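PDB 5OQ3: Cwp19 from Clostridioides difficile, which probably hydrolyses bacterial cell-wall peptidoglycan, this chain being its TIM-barrel glycoside hydrolase domain, in a protein also assigned to the N-acetylmuramoyl-L-alanine amidases. Local coordinates for residues 293-298 against 340-345; 300-305 against 322-327; 287-292 against 307-312; 62-67 against 372-377. All coordinates share one frame; numbering follows the deposited sequence. Where two conformers were deposited one is given.

Interaction 1. Residues 293-298 against 340-345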
# COMPACT_ATOMS: atom_id res chain seq x y z
N TRP A 293 12.09 10.63 -2.85
CA TRP A 293 13.07 11.66 -2.64
C TRP A 293 13.86 11.87 -3.94
O TRP A 293 13.99 10.96 -4.75
CB TRP A 293 14.06 11.23 -1.56
CG TRP A 293 13.43 11.03 -0.20
CD1 TRP A 293 12.94 12.01 0.64
CD2 TRP A 293 13.22 9.79 0.48
NE1 TRP A 293 12.46 11.45 1.79
CE2 TRP A 293 12.62 10.10 1.72
CE3 TRP A 293 13.51 8.46 0.17
CZ2 TRP A 293 12.31 9.11 2.66
CZ3 TRP A 293 13.18 7.48 1.09
CH2 TRP A 293 12.57 7.81 2.31
N PRO A 294 14.44 13.06 -4.11
CA PRO A 294 15.35 13.32 -5.23
C PRO A 294 16.69 12.62 -5.09
O PRO A 294 17.17 12.34 -3.99
CB PRO A 294 15.56 14.83 -5.20
CG PRO A 294 14.57 15.35 -4.26
CD PRO A 294 14.22 14.27 -3.31
N ILE A 295 17.32 12.40 -6.24
CA ILE A 295 18.75 12.07 -6.29
C ILE A 295 19.53 13.20 -5.64
O ILE A 295 19.26 14.35 -5.89
CB ILE A 295 19.17 11.83 -7.76
CG1 ILE A 295 18.55 10.51 -8.22
CG2 ILE A 295 20.69 11.77 -7.91
CD1 ILE A 295 18.55 10.29 -9.72
N GLY A 296 20.48 12.86 -4.79
CA GLY A 296 21.36 13.84 -4.12
C GLY A 296 20.85 14.39 -2.80
O GLY A 296 21.51 15.21 -2.18
N LEU A 297 19.66 13.99 -2.36
CA LEU A 297 19.15 14.53 -1.10
C LEU A 297 19.95 13.90 0.02
O LEU A 297 19.94 12.69 0.19
CB LEU A 297 17.67 14.20 -0.91
CG LEU A 297 17.04 14.74 0.37
CD1 LEU A 297 16.92 16.26 0.37
CD2 LEU A 297 15.69 14.07 0.59
N LYS A 298 20.60 14.73 0.84
CA LYS A 298 21.55 14.23 1.84
C LYS A 298 20.96 13.18 2.81
O LYS A 298 21.55 12.10 3.02
CB LYS A 298 22.18 15.40 2.60
CG LYS A 298 23.23 14.96 3.61
CD LYS A 298 23.90 16.16 4.28
CE LYS A 298 25.16 15.73 5.00
NZ LYS A 298 24.95 14.56 5.90
N ALA A 340 9.12 14.56 -10.21
CA ALA A 340 8.57 14.43 -11.54
C ALA A 340 9.56 14.93 -12.61
O ALA A 340 9.76 14.27 -13.62
CB ALA A 340 7.27 15.20 -11.64
N LYS A 341 10.20 16.07 -12.36
CA LYS A 341 11.14 16.65 -13.31
C LYS A 341 12.34 15.75 -13.61
O LYS A 341 12.94 15.87 -14.70
CB LYS A 341 11.60 18.02 -12.80
CG LYS A 341 12.49 18.79 -13.73
CD LYS A 341 12.71 20.18 -13.18
CE LYS A 341 13.66 20.21 -11.99
NZ LYS A 341 14.33 21.55 -11.92
N GLU A 342 12.65 14.83 -12.69
CA GLU A 342 13.80 13.94 -12.86
C GLU A 342 13.41 12.52 -12.98
O GLU A 342 14.25 11.64 -12.77
CB GLU A 342 14.83 14.12 -11.74
CG GLU A 342 14.37 13.80 -10.34
CD GLU A 342 15.49 13.97 -9.33
OE1 GLU A 342 15.81 13.01 -8.61
OE2 GLU A 342 16.06 15.10 -9.24
N ILE A 343 12.17 12.27 -13.38
CA ILE A 343 11.76 10.87 -13.39
C ILE A 343 12.53 10.04 -14.43
O ILE A 343 12.81 8.87 -14.19
CB ILE A 343 10.23 10.75 -13.58
CG1 ILE A 343 9.72 9.33 -13.23
CG2 ILE A 343 9.79 11.10 -14.98
CD1 ILE A 343 10.07 8.81 -11.84
N VAL A 344 12.87 10.61 -15.57
CA VAL A 344 13.65 9.85 -16.55
C VAL A 344 15.01 9.47 -15.95
O VAL A 344 15.47 8.34 -16.09
CB VAL A 344 13.79 10.63 -17.88
CG1 VAL A 344 14.78 9.92 -18.79
CG2 VAL A 344 12.43 10.73 -18.56
N GLN A 345 15.66 10.41 -15.30
CA GLN A 345 16.92 10.13 -14.62
C GLN A 345 16.78 9.02 -13.57
O GLN A 345 17.64 8.12 -13.47
CB GLN A 345 17.45 11.42 -13.98
CG GLN A 345 18.81 11.27 -13.34
CD GLN A 345 19.28 12.52 -12.63
OE1 GLN A 345 18.60 13.53 -12.61
NE2 GLN A 345 20.45 12.43 -11.98
O HOH W 1 18.17 15.64 -7.93

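Interaction 2. Residues 300-305 against 322-327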
# COMPACT_ATOMS: atom_id res chain seq x y z
N ALA A 300 18.28 11.30 2.53
CA ALA A 300 17.61 10.14 1.97
C ALA A 300 17.82 10.15 0.44
O ALA A 300 16.92 10.51 -0.34
CB ALA A 300 16.13 10.14 2.31
N ASP A 301 19.06 9.84 0.05
CA ASP A 301 19.51 9.99 -1.32
C ASP A 301 18.95 8.86 -2.15
O ASP A 301 19.30 7.70 -1.95
CB ASP A 301 21.03 10.02 -1.35
CG ASP A 301 21.60 10.35 -2.75
OD1 ASP A 301 20.90 10.19 -3.77
OD2 ASP A 301 22.73 10.82 -2.81
N TYR A 302 18.07 9.20 -3.06
CA TYR A 302 17.51 8.22 -3.96
C TYR A 302 18.56 7.27 -4.56
O TYR A 302 18.35 6.05 -4.64
CB TYR A 302 16.75 8.92 -5.10
CG TYR A 302 16.05 7.98 -6.06
CD1 TYR A 302 16.73 7.42 -7.17
CD2 TYR A 302 14.70 7.64 -5.90
CE1 TYR A 302 16.07 6.57 -8.06
CE2 TYR A 302 14.06 6.79 -6.77
CZ TYR A 302 14.74 6.26 -7.86
OH TYR A 302 14.07 5.44 -8.70
N SER A 303 19.67 7.81 -5.00
CA SER A 303 20.67 6.97 -5.65
C SER A 303 21.28 5.94 -4.66
O SER A 303 21.59 4.82 -5.07
CB SER A 303 21.74 7.84 -6.32
OG SER A 303 22.62 8.40 -5.38
N LYS A 304 21.45 6.31 -3.40
CA LYS A 304 21.97 5.38 -2.39
C LYS A 304 20.93 4.34 -2.06
O LYS A 304 21.24 3.14 -1.91
CB LYS A 304 22.38 6.14 -1.11
CG LYS A 304 23.58 7.04 -1.34
CD LYS A 304 24.08 7.65 -0.04
CE LYS A 304 25.37 8.42 -0.27
NZ LYS A 304 25.66 9.27 0.90
N LEU A 305 19.67 4.77 -1.99
CA LEU A 305 18.62 3.84 -1.63
C LEU A 305 18.31 2.82 -2.70
O LEU A 305 18.02 1.65 -2.36
CB LEU A 305 17.39 4.63 -1.18
CG LEU A 305 17.55 5.20 0.26
CD1 LEU A 305 16.57 6.35 0.49
CD2 LEU A 305 17.41 4.08 1.29
N ILE A 322 10.45 -0.06 -7.52
CA ILE A 322 10.68 1.18 -6.83
C ILE A 322 9.43 2.04 -6.83
O ILE A 322 8.81 2.26 -7.88
CB ILE A 322 11.84 1.96 -7.47
CG1 ILE A 322 13.09 1.10 -7.54
CG2 ILE A 322 12.04 3.30 -6.78
CD1 ILE A 322 13.59 0.55 -6.22
N GLY A 323 9.05 2.49 -5.62
CA GLY A 323 7.98 3.46 -5.52
C GLY A 323 8.48 4.84 -5.88
O GLY A 323 9.38 5.39 -5.23
N GLN A 324 7.87 5.43 -6.91
CA GLN A 324 8.29 6.71 -7.47
C GLN A 324 7.37 7.82 -7.04
O GLN A 324 6.16 7.78 -7.30
CB GLN A 324 8.29 6.64 -9.03
CG GLN A 324 8.94 5.42 -9.68
CD GLN A 324 10.47 5.27 -9.59
OE1 GLN A 324 10.99 4.26 -10.03
NE2 GLN A 324 11.20 6.26 -9.11
N GLY A 325 7.95 8.88 -6.46
CA GLY A 325 7.19 9.98 -5.90
C GLY A 325 6.84 11.13 -6.80
O GLY A 325 7.17 12.30 -6.51
N ILE A 326 6.15 10.82 -7.90
CA ILE A 326 5.85 11.80 -8.92
C ILE A 326 4.90 12.90 -8.45
O ILE A 326 4.81 13.93 -9.10
CB ILE A 326 5.43 11.19 -10.26
CG1 ILE A 326 4.21 10.29 -10.15
CG2 ILE A 326 6.61 10.48 -10.93
CD1 ILE A 326 3.50 10.01 -11.45
N TYR A 327 4.21 12.68 -7.32
CA TYR A 327 3.44 13.75 -6.70
C TYR A 327 4.29 14.96 -6.29
O TYR A 327 3.77 16.07 -6.15
CB TYR A 327 2.62 13.20 -5.51
CG TYR A 327 3.47 12.83 -4.30
CD1 TYR A 327 4.08 11.59 -4.20
CD2 TYR A 327 3.60 13.71 -3.24
CE1 TYR A 327 4.83 11.25 -3.07
CE2 TYR A 327 4.35 13.40 -2.12
CZ TYR A 327 4.94 12.15 -2.02
OH TYR A 327 5.67 11.78 -0.90

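Interaction 3. Residues 287-292 against 307-312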
# COMPACT_ATOMS: atom_id res chain seq x y z
N VAL A 287 8.16 -6.35 -3.18
CA VAL A 287 8.31 -5.26 -2.23
C VAL A 287 8.53 -3.98 -3.03
O VAL A 287 9.20 -3.97 -4.08
CB VAL A 287 9.52 -5.56 -1.28
CG1 VAL A 287 10.87 -5.55 -2.02
CG2 VAL A 287 9.52 -4.61 -0.09
N VAL A 288 7.91 -2.90 -2.52
CA VAL A 288 7.90 -1.60 -3.20
C VAL A 288 8.33 -0.49 -2.25
O VAL A 288 7.49 0.29 -1.77
CB VAL A 288 6.54 -1.28 -3.86
CG1 VAL A 288 6.68 -0.09 -4.77
CG2 VAL A 288 5.97 -2.48 -4.57
N PRO A 289 9.63 -0.38 -1.92
CA PRO A 289 10.03 0.70 -1.05
C PRO A 289 9.64 2.04 -1.68
O PRO A 289 9.83 2.27 -2.88
CB PRO A 289 11.55 0.54 -0.94
CG PRO A 289 11.93 -0.30 -2.13
CD PRO A 289 10.77 -1.15 -2.46
N GLN A 290 9.12 2.95 -0.82
CA GLN A 290 8.69 4.26 -1.28
C GLN A 290 9.88 5.22 -1.23
O GLN A 290 10.24 5.76 -0.18
CB GLN A 290 7.54 4.73 -0.37
CG GLN A 290 6.34 3.85 -0.55
CD GLN A 290 5.16 4.19 0.36
OE1 GLN A 290 5.08 5.23 0.99
NE2 GLN A 290 4.20 3.30 0.40
N LEU A 291 10.53 5.36 -2.39
CA LEU A 291 11.70 6.22 -2.51
C LEU A 291 11.30 7.56 -3.05
O LEU A 291 11.76 8.01 -4.11
CB LEU A 291 12.77 5.54 -3.39
CG LEU A 291 13.21 4.13 -2.94
CD1 LEU A 291 14.45 3.72 -3.75
CD2 LEU A 291 13.47 4.02 -1.45
N TYR A 292 10.55 8.28 -2.23
CA TYR A 292 9.95 9.53 -2.66
C TYR A 292 10.87 10.71 -2.34
O TYR A 292 10.45 11.70 -1.72
CB TYR A 292 8.57 9.71 -2.00
CG TYR A 292 7.55 8.61 -2.20
CD1 TYR A 292 7.60 7.72 -3.27
CD2 TYR A 292 6.46 8.53 -1.35
CE1 TYR A 292 6.60 6.79 -3.47
CE2 TYR A 292 5.47 7.57 -1.54
CZ TYR A 292 5.53 6.72 -2.63
OH TYR A 292 4.56 5.78 -2.84
N ALA A 307 20.40 1.42 -4.65
CA ALA A 307 21.48 0.44 -4.48
C ALA A 307 21.29 -0.44 -3.26
O ALA A 307 21.49 -1.66 -3.30
CB ALA A 307 22.81 1.13 -4.44
N TRP A 308 20.90 0.20 -2.17
CA TRP A 308 20.70 -0.52 -0.92
C TRP A 308 19.58 -1.56 -1.05
O TRP A 308 19.73 -2.73 -0.65
CB TRP A 308 20.43 0.48 0.25
CG TRP A 308 20.41 -0.24 1.57
CD1 TRP A 308 21.51 -0.51 2.36
CD2 TRP A 308 19.25 -0.81 2.26
NE1 TRP A 308 21.10 -1.19 3.48
CE2 TRP A 308 19.74 -1.40 3.45
CE3 TRP A 308 17.89 -0.87 1.97
CZ2 TRP A 308 18.92 -2.05 4.33
CZ3 TRP A 308 17.08 -1.49 2.85
CH2 TRP A 308 17.59 -2.09 4.03
N TRP A 309 18.45 -1.15 -1.62
CA TRP A 309 17.33 -2.06 -1.81
C TRP A 309 17.62 -3.16 -2.82
O TRP A 309 17.21 -4.32 -2.61
CB TRP A 309 16.08 -1.27 -2.17
CG TRP A 309 15.47 -0.56 -1.00
CD1 TRP A 309 15.47 0.76 -0.73
CD2 TRP A 309 14.76 -1.18 0.07
NE1 TRP A 309 14.82 1.00 0.46
CE2 TRP A 309 14.36 -0.19 0.95
CE3 TRP A 309 14.37 -2.49 0.32
CZ2 TRP A 309 13.63 -0.45 2.11
CZ3 TRP A 309 13.64 -2.77 1.50
CH2 TRP A 309 13.27 -1.74 2.36
N ALA A 310 18.35 -2.84 -3.90
CA ALA A 310 18.74 -3.87 -4.84
C ALA A 310 19.56 -4.95 -4.16
O ALA A 310 19.35 -6.13 -4.37
CB ALA A 310 19.50 -3.27 -6.01
N ASN A 311 20.46 -4.54 -3.29
CA ASN A 311 21.25 -5.50 -2.53
C ASN A 311 20.38 -6.34 -1.57
O ASN A 311 20.61 -7.56 -1.41
CB ASN A 311 22.38 -4.78 -1.77
CG ASN A 311 23.27 -5.77 -1.05
OD1 ASN A 311 24.01 -6.53 -1.69
ND2 ASN A 311 23.17 -5.80 0.28
N GLU A 312 19.40 -5.74 -0.94
CA GLU A 312 18.50 -6.48 -0.02
C GLU A 312 17.82 -7.67 -0.65
O GLU A 312 17.62 -8.67 0.04
CB GLU A 312 17.41 -5.55 0.55
CG GLU A 312 17.84 -4.58 1.62
CD GLU A 312 18.38 -5.32 2.85
OE1 GLU A 312 17.61 -5.99 3.61
OE2 GLU A 312 19.57 -5.24 3.02

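Interaction 4. Residues 62-67 against 372-377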
# COMPACT_ATOMS: atom_id res chain seq x y z
N LYS A 62 -2.77 3.72 -19.62
CA LYS A 62 -2.32 2.78 -20.62
C LYS A 62 -1.53 3.51 -21.71
O LYS A 62 -0.52 3.02 -22.22
CB LYS A 62 -3.48 1.99 -21.21
CG LYS A 62 -2.97 1.06 -22.27
CD LYS A 62 -3.86 -0.08 -22.61
CE LYS A 62 -3.12 -1.07 -23.48
NZ LYS A 62 -4.11 -1.98 -24.10
N SER A 63 -2.01 4.70 -22.06
CA SER A 63 -1.37 5.49 -23.12
C SER A 63 0.08 5.85 -22.87
O SER A 63 0.80 6.13 -23.85
CB SER A 63 -2.16 6.77 -23.44
OG SER A 63 -1.88 7.81 -22.50
N VAL A 64 0.52 5.84 -21.62
CA VAL A 64 1.93 6.15 -21.29
C VAL A 64 2.75 4.94 -20.93
O VAL A 64 3.90 5.07 -20.54
CB VAL A 64 2.08 7.25 -20.22
CG1 VAL A 64 1.28 8.47 -20.65
CG2 VAL A 64 1.67 6.78 -18.81
N GLY A 65 2.15 3.75 -21.01
CA GLY A 65 2.87 2.51 -20.75
C GLY A 65 2.57 1.82 -19.42
O GLY A 65 3.15 0.81 -19.11
N ILE A 66 1.66 2.35 -18.63
CA ILE A 66 1.26 1.67 -17.39
C ILE A 66 0.58 0.35 -17.72
O ILE A 66 -0.32 0.27 -18.57
CB ILE A 66 0.38 2.57 -16.52
CG1 ILE A 66 1.09 3.84 -16.10
CG2 ILE A 66 -0.19 1.83 -15.30
CD1 ILE A 66 2.30 3.62 -15.24
N ASN A 67 1.05 -0.71 -17.06
CA ASN A 67 0.54 -2.06 -17.27
C ASN A 67 -0.16 -2.68 -16.10
O ASN A 67 -0.71 -3.79 -16.22
CB ASN A 67 1.62 -3.00 -17.83
CG ASN A 67 2.81 -3.19 -16.89
OD1 ASN A 67 2.69 -3.09 -15.66
ND2 ASN A 67 4.01 -3.48 -17.49
N SER A 372 3.66 16.74 -19.19
CA SER A 372 5.10 16.50 -19.09
C SER A 372 5.44 15.13 -18.52
O SER A 372 6.34 14.44 -19.02
CB SER A 372 5.81 17.61 -18.29
OG SER A 372 5.20 17.83 -17.03
N ILE A 373 4.71 14.74 -17.47
CA ILE A 373 4.87 13.43 -16.91
C ILE A 373 4.48 12.37 -17.95
O ILE A 373 5.18 11.36 -18.11
CB ILE A 373 4.07 13.29 -15.59
CG1 ILE A 373 4.75 14.10 -14.48
CG2 ILE A 373 4.08 11.83 -15.18
CD1 ILE A 373 3.99 14.18 -13.16
N GLN A 374 3.38 12.59 -18.65
CA GLN A 374 2.97 11.67 -19.69
C GLN A 374 4.06 11.48 -20.74
O GLN A 374 4.40 10.36 -21.11
CB GLN A 374 1.68 12.14 -20.35
CG GLN A 374 0.45 11.96 -19.48
CD GLN A 374 -0.75 12.70 -20.04
OE1 GLN A 374 -0.87 12.85 -21.26
NE2 GLN A 374 -1.62 13.20 -19.15
N LYS A 375 4.63 12.59 -21.20
CA LYS A 375 5.68 12.54 -22.21
C LYS A 375 6.92 11.76 -21.71
O LYS A 375 7.50 10.97 -22.45
CB LYS A 375 6.06 13.98 -22.62
CG LYS A 375 7.13 14.09 -23.69
CD LYS A 375 7.23 15.52 -24.23
CE LYS A 375 7.90 16.49 -23.26
NZ LYS A 375 9.36 16.60 -23.52
N ASP A 376 7.30 12.00 -20.44
CA ASP A 376 8.47 11.31 -19.85
C ASP A 376 8.23 9.81 -19.72
O ASP A 376 9.11 9.01 -20.12
CB ASP A 376 8.85 11.94 -18.53
CG ASP A 376 9.58 13.28 -18.71
OD1 ASP A 376 10.09 13.56 -19.80
OD2 ASP A 376 9.67 14.03 -17.74
N LEU A 377 7.06 9.41 -19.23
CA LEU A 377 6.78 7.99 -19.14
C LEU A 377 6.67 7.34 -20.52
O LEU A 377 7.20 6.25 -20.71
CB LEU A 377 5.54 7.72 -18.27
CG LEU A 377 5.87 7.51 -16.78
CD1 LEU A 377 6.62 8.67 -16.18
CD2 LEU A 377 4.60 7.22 -15.99
O HOH W 2 -1.49 10.33 -23.23

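Interaction 1. Residues 293-298 against 340-345
Ile295 reaches from a loop toward the start of a helix, where Glu342 and Gln345 receive it. Its CB lies 3.7 Å from Glu342 OE1, and CG1, turned away from the carbonyl carbon of its own residue, stays equally close to that oxygen. Here the chain passes from the carboxylate to the amide: CG2 grazes Gln345 NE2 at 4.1 Å, while the terminal CD1 rests on the amide end, 3.6 Å from Gln345 NE2. The loop itself belongs to the connection that follows barrel strand 286-287, and Pro294 to Leu297 form a type II beta turn in it, with Gly296 taking the positive phi. Glu342 occupies the N-cap position of helix 343-350. From a first torsion of 62° its side chain runs out extended to the turn, where OE1 accepts the backbone N of Ile295 at 2.9 Å through its syn lone pair, nearly straight at 166°. Gln346 NE2 gives the same oxygen a second donor. Water 1 holds the other carboxylate oxygen, donating both to Glu342 OE2 and to Ile295 O, while Pro294 CA packs 3.4 Å from Glu342 OE1.

Interaction 2. Residues 300-305 against 322-327
Tyr302 and Gln324 face each other with their CA atoms 10.0 Å apart, one in the first turn of a helix and the other at the end of a strand, so side chains must span the gap. The tyrosine does most of this, its phenol pointing from the helix to the strand. Gln324 sets CG beside its own backbone N, then bends at its second torsion (-68°), which swings the amide round to the phenol. NE2 then donates to Tyr302 OH at 3.0 Å with an N-H...O angle of 159°, and the oxygen lies close to the amide plane. The two side chains lie roughly perpendicular, with the ring and amide planes 36° apart. The CG2 methyl of Ile322 comes in obliquely at the same end of the ring, 3.5 Å from Tyr302 OH and 4.0 Å from Tyr302 CE2. Asn350 completes the polar cluster: its OD1 bonds to the phenol and its ND2 to Gln324 OE1, which Ser359 OG also holds. Bonds at both ends of the Gln324 amide set its orientation, and OE1 has two donors. Behind the tyrosine, Asp301 caps the helix, its OD1 accepting from Ser303 N at 2.9 Å, from Ser303 OG (in the conformer given) on the same face of the carboxylate, and from Gly296 N in the preceding turn. Helix 302-313 is the connecting helix between strands 286-287 and 319-324, so the contact docks the helix start onto the second strand of a beta-alpha-beta unit, the repeating element of a TIM barrel.

Interaction 3. Residues 287-292 against 307-312
Trp309 sets CG beside its own backbone N (chi1 -76°) and turns its indole across the helix side (chi2 108°), which lays one ring face against Pro289. Leu291 likewise places CG beside its backbone N; CD1 continues the chain, and the side branch CD2 turns to the indole. The proline makes the main contact. Its CB stands over the five-membered ring as a CH-pi donor, 3.6 Å from the centroid of that Trp309 ring and only 16° off the normal. The next ring carbon, Pro289 CG, follows across the same face at 3.7 Å from Trp309 CD2, the two side chains running antiparallel alongside one another. Leu291 CD2 approaches obliquely and is nearest to Trp309 NE1, at 3.8 Å. On the opposite face of the indole lies Trp308 CZ3, 3.5 Å above the Trp309 plane and over its centre, so the ring is clamped between the proline and its own helix neighbour. The pyrrole nitrogen is buried too, but its N-H is satisfied by Gly248 O. Leu291 also packs on Tyr302, Leu305 and Val306 of helix 302-313. The loop carrying Pro289 continues barrel strand 286-287, with Gly323 N bonded to Pro289 O on one flank and a backbone bond between Gln290 and Pro246 on the other; Trp309 lies outside it on helix 302-313 and reaches across to Thr275 of helix 275-280.

Interaction 4. Residues 62-67 against 372-377
Val64 presses into the side of helix 371-381 between Gln374 and Leu377, and this is the close part of the contact. Its CG1 lies 3.7 Å from Gln374 CB and just as near to that residue's backbone O, the one side chain set nearly square to the other. The other branch, CG2, comes within 4.1 Å of Leu377 CD2, while Val64 CB and Leu377 CB stand 4.0 Å apart. With its first torsion at -53°, the valine spreads its two methyl groups so that each takes one of these neighbours. Ile66 adds a slacker touch, CD1 reaching Leu377 CD2 at 4.3 Å, and Ile367 of helix 364-369 packs on Val64, Ile66 and Leu377 alike. Toward the exposed Ser63 the packing gives way to water: water 2 donates to Ser63 OG at 2.7 Å and, more distantly, to Gln374 OE1 at 3.3 Å. Gln374 NE2 is turned elsewhere, to Ile367 O. Gly65 ends helix 47-63 in a Schellman motif, its positive phi letting the chain turn between Val64, whose CB points at helix 371-381, and Ile66, which reaches it with CD1. Since the side-chain contacts are mostly hydrocarbon, with a backbone carbonyl beside Val64 CG1, and the one polar link passes through water, cohesion here rests mainly on the burial of Val64, Leu377 and the aliphatic part of Gln374, with little directional bonding to fix the two segments.

In the fold
From the N terminus, residues 62-67 come first, at the end of helix 47-63, and meet 372-377 near the C terminus; interaction 4 thus closes the longest loop, joining the first helix of the barrel to the last, and holds the other three within its span. Strand 286-287 leads into interaction 3, which closes the shortest loop, back onto helix 302-313. Interaction 1 ties the following loop to the start of helix 343-350, and its span contains interaction 2, which links helix 302-313 to strand 319-324. Interaction 3 crosses both. Interactions 1 and 2 touch where Trp293 packs against Ala300, and Ala340 packs on Ile373 between interactions 1 and 4.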